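Local coordinates for protein similar to sp|P32453 Saccharomyces cerevisiae YNL315c ATP11 (Candida glabrata CBS 138, PDB 2P4F) that probably acts as a mitochondrial chaperone of the ATP11 family, binding unfolded protein, at residues V138-V141 against K142-G146. Residues are numbered along the deposited sequence; the frame is centred on the assembly and turned at random.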
ATOM      1  N   VAL A 138     -10.296   5.504  -0.924  1.00 26.19           N
ATOM      2  CA  VAL A 138      -9.845   5.905   0.417  1.00 27.50           C
ATOM      3  C   VAL A 138     -10.062   7.381   0.611  1.00 25.90           C
ATOM      4  O   VAL A 138      -9.686   8.132  -0.288  1.00 28.54           O
ATOM      5  CB  VAL A 138      -8.323   5.584   0.556  1.00 29.57           C
ATOM      6  CG1 VAL A 138      -7.760   5.904   1.907  1.00 34.76           C
ATOM      7  CG2 VAL A 138      -8.067   4.098   0.237  1.00 43.04           C
ATOM      8  N   PRO A 139     -10.676   7.884   1.666  1.00 25.49           N
ATOM      9  CA  PRO A 139     -10.749   9.355   1.804  1.00 24.06           C
ATOM     10  C   PRO A 139      -9.355   9.881   2.067  1.00 22.58           C
ATOM     11  O   PRO A 139      -8.528   9.274   2.773  1.00 26.93           O
ATOM     12  CB  PRO A 139     -11.635   9.617   3.032  1.00 28.70           C
ATOM     13  CG  PRO A 139     -11.673   8.325   3.750  1.00 33.90           C
ATOM     14  CD  PRO A 139     -11.368   7.220   2.776  1.00 30.55           C
ATOM     15  N   TYR A 140      -9.104  11.046   1.491  1.00 23.00           N
ATOM     16  CA  TYR A 140      -7.763  11.611   1.624  1.00 22.43           C
ATOM     17  C   TYR A 140      -7.517  12.135   3.032  1.00 24.69           C
ATOM     18  O   TYR A 140      -6.572  11.706   3.718  1.00 28.65           O
ATOM     19  CB  TYR A 140      -7.578  12.705   0.564  1.00 23.24           C
ATOM     20  CG  TYR A 140      -6.157  13.247   0.674  1.00 22.54           C
ATOM     21  CD1 TYR A 140      -5.056  12.523   0.224  1.00 24.59           C
ATOM     22  CD2 TYR A 140      -5.932  14.519   1.222  1.00 28.16           C
ATOM     23  CE1 TYR A 140      -3.751  13.015   0.316  1.00 27.16           C
ATOM     24  CE2 TYR A 140      -4.625  14.996   1.312  1.00 30.74           C
ATOM     25  CZ  TYR A 140      -3.558  14.253   0.863  1.00 29.87           C
ATOM     26  OH  TYR A 140      -2.297  14.751   0.964  1.00 36.63           O
ATOM     27  N   VAL A 141      -8.303  13.112   3.484  1.00 26.55           N
ATOM     28  CA  VAL A 141      -7.904  13.807   4.714  1.00 29.35           C
ATOM     29  C   VAL A 141      -7.991  12.805   5.857  1.00 31.05           C
ATOM     30  O   VAL A 141      -7.067  12.715   6.669  1.00 33.53           O
ATOM     31  CB  VAL A 141      -8.769  15.059   4.965  1.00 32.14           C
ATOM     32  CG1 VAL A 141      -8.677  15.589   6.394  1.00 37.66           C
ATOM     33  CG2 VAL A 141      -8.404  16.193   4.009  1.00 37.45           C
ATOM     34  N   LYS A 142      -9.101  12.049   5.868  1.00 31.96           N
ATOM     35  CA  LYS A 142      -9.365  11.160   6.987  1.00 35.29           C
ATOM     36  C   LYS A 142      -8.352  10.030   7.088  1.00 36.94           C
ATOM     37  O   LYS A 142      -7.989   9.621   8.188  1.00 39.41           O
ATOM     38  CB  LYS A 142     -10.795  10.611   6.869  1.00 41.52           C
ATOM     39  CG  LYS A 142     -11.161   9.640   7.977  1.00 47.25           C
ATOM     40  CD  LYS A 142     -12.587   9.110   7.801  1.00 53.28           C
ATOM     41  CE  LYS A 142     -13.119   8.582   9.117  1.00 57.79           C
ATOM     42  NZ  LYS A 142     -13.645   7.190   9.071  1.00 77.04           N
ATOM     43  N   THR A 143      -7.922   9.503   5.945  1.00 33.60           N
ATOM     44  CA  THR A 143      -7.121   8.272   6.000  1.00 33.88           C
ATOM     45  C   THR A 143      -5.805   8.289   5.254  1.00 30.07           C
ATOM     46  O   THR A 143      -4.709   8.004   5.760  1.00 33.04           O
ATOM     47  CB  THR A 143      -7.997   7.123   5.443  1.00 36.24           C
ATOM     48  OG1 THR A 143      -9.156   7.039   6.302  1.00 46.52           O
ATOM     49  CG2 THR A 143      -7.223   5.815   5.455  1.00 43.02           C
ATOM     50  N   PHE A 144      -5.860   8.645   3.961  1.00 25.41           N
ATOM     51  CA  PHE A 144      -4.603   8.520   3.223  1.00 22.55           C
ATOM     52  C   PHE A 144      -3.555   9.530   3.609  1.00 23.21           C
ATOM     53  O   PHE A 144      -2.354   9.208   3.578  1.00 23.78           O
ATOM     54  CB  PHE A 144      -4.891   8.650   1.710  1.00 22.54           C
ATOM     55  CG  PHE A 144      -3.638   8.232   0.926  1.00 22.17           C
ATOM     56  CD1 PHE A 144      -3.352   6.875   0.791  1.00 23.05           C
ATOM     57  CD2 PHE A 144      -2.791   9.180   0.365  1.00 23.19           C
ATOM     58  CE1 PHE A 144      -2.227   6.486   0.102  1.00 23.26           C
ATOM     59  CE2 PHE A 144      -1.650   8.776  -0.316  1.00 24.19           C
ATOM     60  CZ  PHE A 144      -1.362   7.427  -0.436  1.00 24.68           C
ATOM     61  N   GLN A 145      -3.945  10.754   3.940  1.00 24.52           N
ATOM     62  CA  GLN A 145      -2.956  11.802   4.193  1.00 24.91           C
ATOM     63  C   GLN A 145      -1.959  11.405   5.271  1.00 25.36           C
ATOM     64  O   GLN A 145      -0.744  11.653   5.141  1.00 25.91           O
ATOM     65  CB  GLN A 145      -3.691  13.092   4.570  1.00 29.60           C
ATOM     66  CG  GLN A 145      -2.760  14.257   4.807  1.00 35.86           C
ATOM     67  CD  GLN A 145      -3.545  15.562   4.923  1.00 42.40           C
ATOM     68  OE1 GLN A 145      -4.583  15.666   5.580  1.00 55.57           O
ATOM     69  NE2 GLN A 145      -3.059  16.589   4.246  1.00 63.06           N
ATOM     70  N   GLY A 146      -2.461  10.817   6.365  1.00 27.01           N
ATOM     71  CA  GLY A 146      -1.546  10.469   7.450  1.00 26.13           C
ATOM     72  C   GLY A 146      -0.641   9.345   7.010  1.00 23.82           C
ATOM     73  O   GLY A 146       0.566   9.333   7.345  1.00 26.73           O
TER
HETATM   74  O   HOH W   1      -5.042  11.043   7.576  1.00 37.70           O
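Gln145 lies across the ring of Tyr140 five residues before it, and its side chain can be followed atom by atom. Gln145 CB stands over one face of the Tyr140 ring, 4.0 Å from its centroid, offset toward the rim and 18° off the normal, which meets the criteria for a CH-pi contact. CG, anti to the backbone N, is carried along the ring to Tyr140 CZ and OH. The amide then turns Gln145 NE2 to within 3.7 Å of Tyr140 CE2, its plane 48° from the ring plane, while OE1 points back toward the CA of Val141. On the Phe144 side the two rings meet differently: Tyr140 CE1 lies in the plane of the Phe144 ring, at its edge, 4.0 Å from Phe144 CD2.

The backbone shows why residues five apart meet here. Both Phe144 N and Gln145 N bond to carbonyls five positions back, Pro139 O (3.0 Å) and Tyr140 O (2.8 Å), which defines a wide pi-type first turn. The carbonyl of Pro139, the N-cap residue, takes a second N-H, from Thr143 N, 3.2 Å from Pro139 O, but that donor lies 50° out of the carbonyl plane, whereas Phe144 N is in it. A water accepts a hydrogen bond from Gly146 N and donates one to Val141 O, bridging the same five-residue spacing. Before the helix, at the end of the strand, Val138 CG1 packs 3.6 Å from Thr143 CG2, the two side chains crossing at about a right angle.

The turn joins strand 133-139, an outermost strand of the antiparallel sheet, to helix 140-153. Val138 still pairs with Val230 of the adjacent strand 229-236, Val141 N bonds to Asp228 OD1, and Phe144 reaches the sheet at Val230 and the Phe219 ring of strand 215-220.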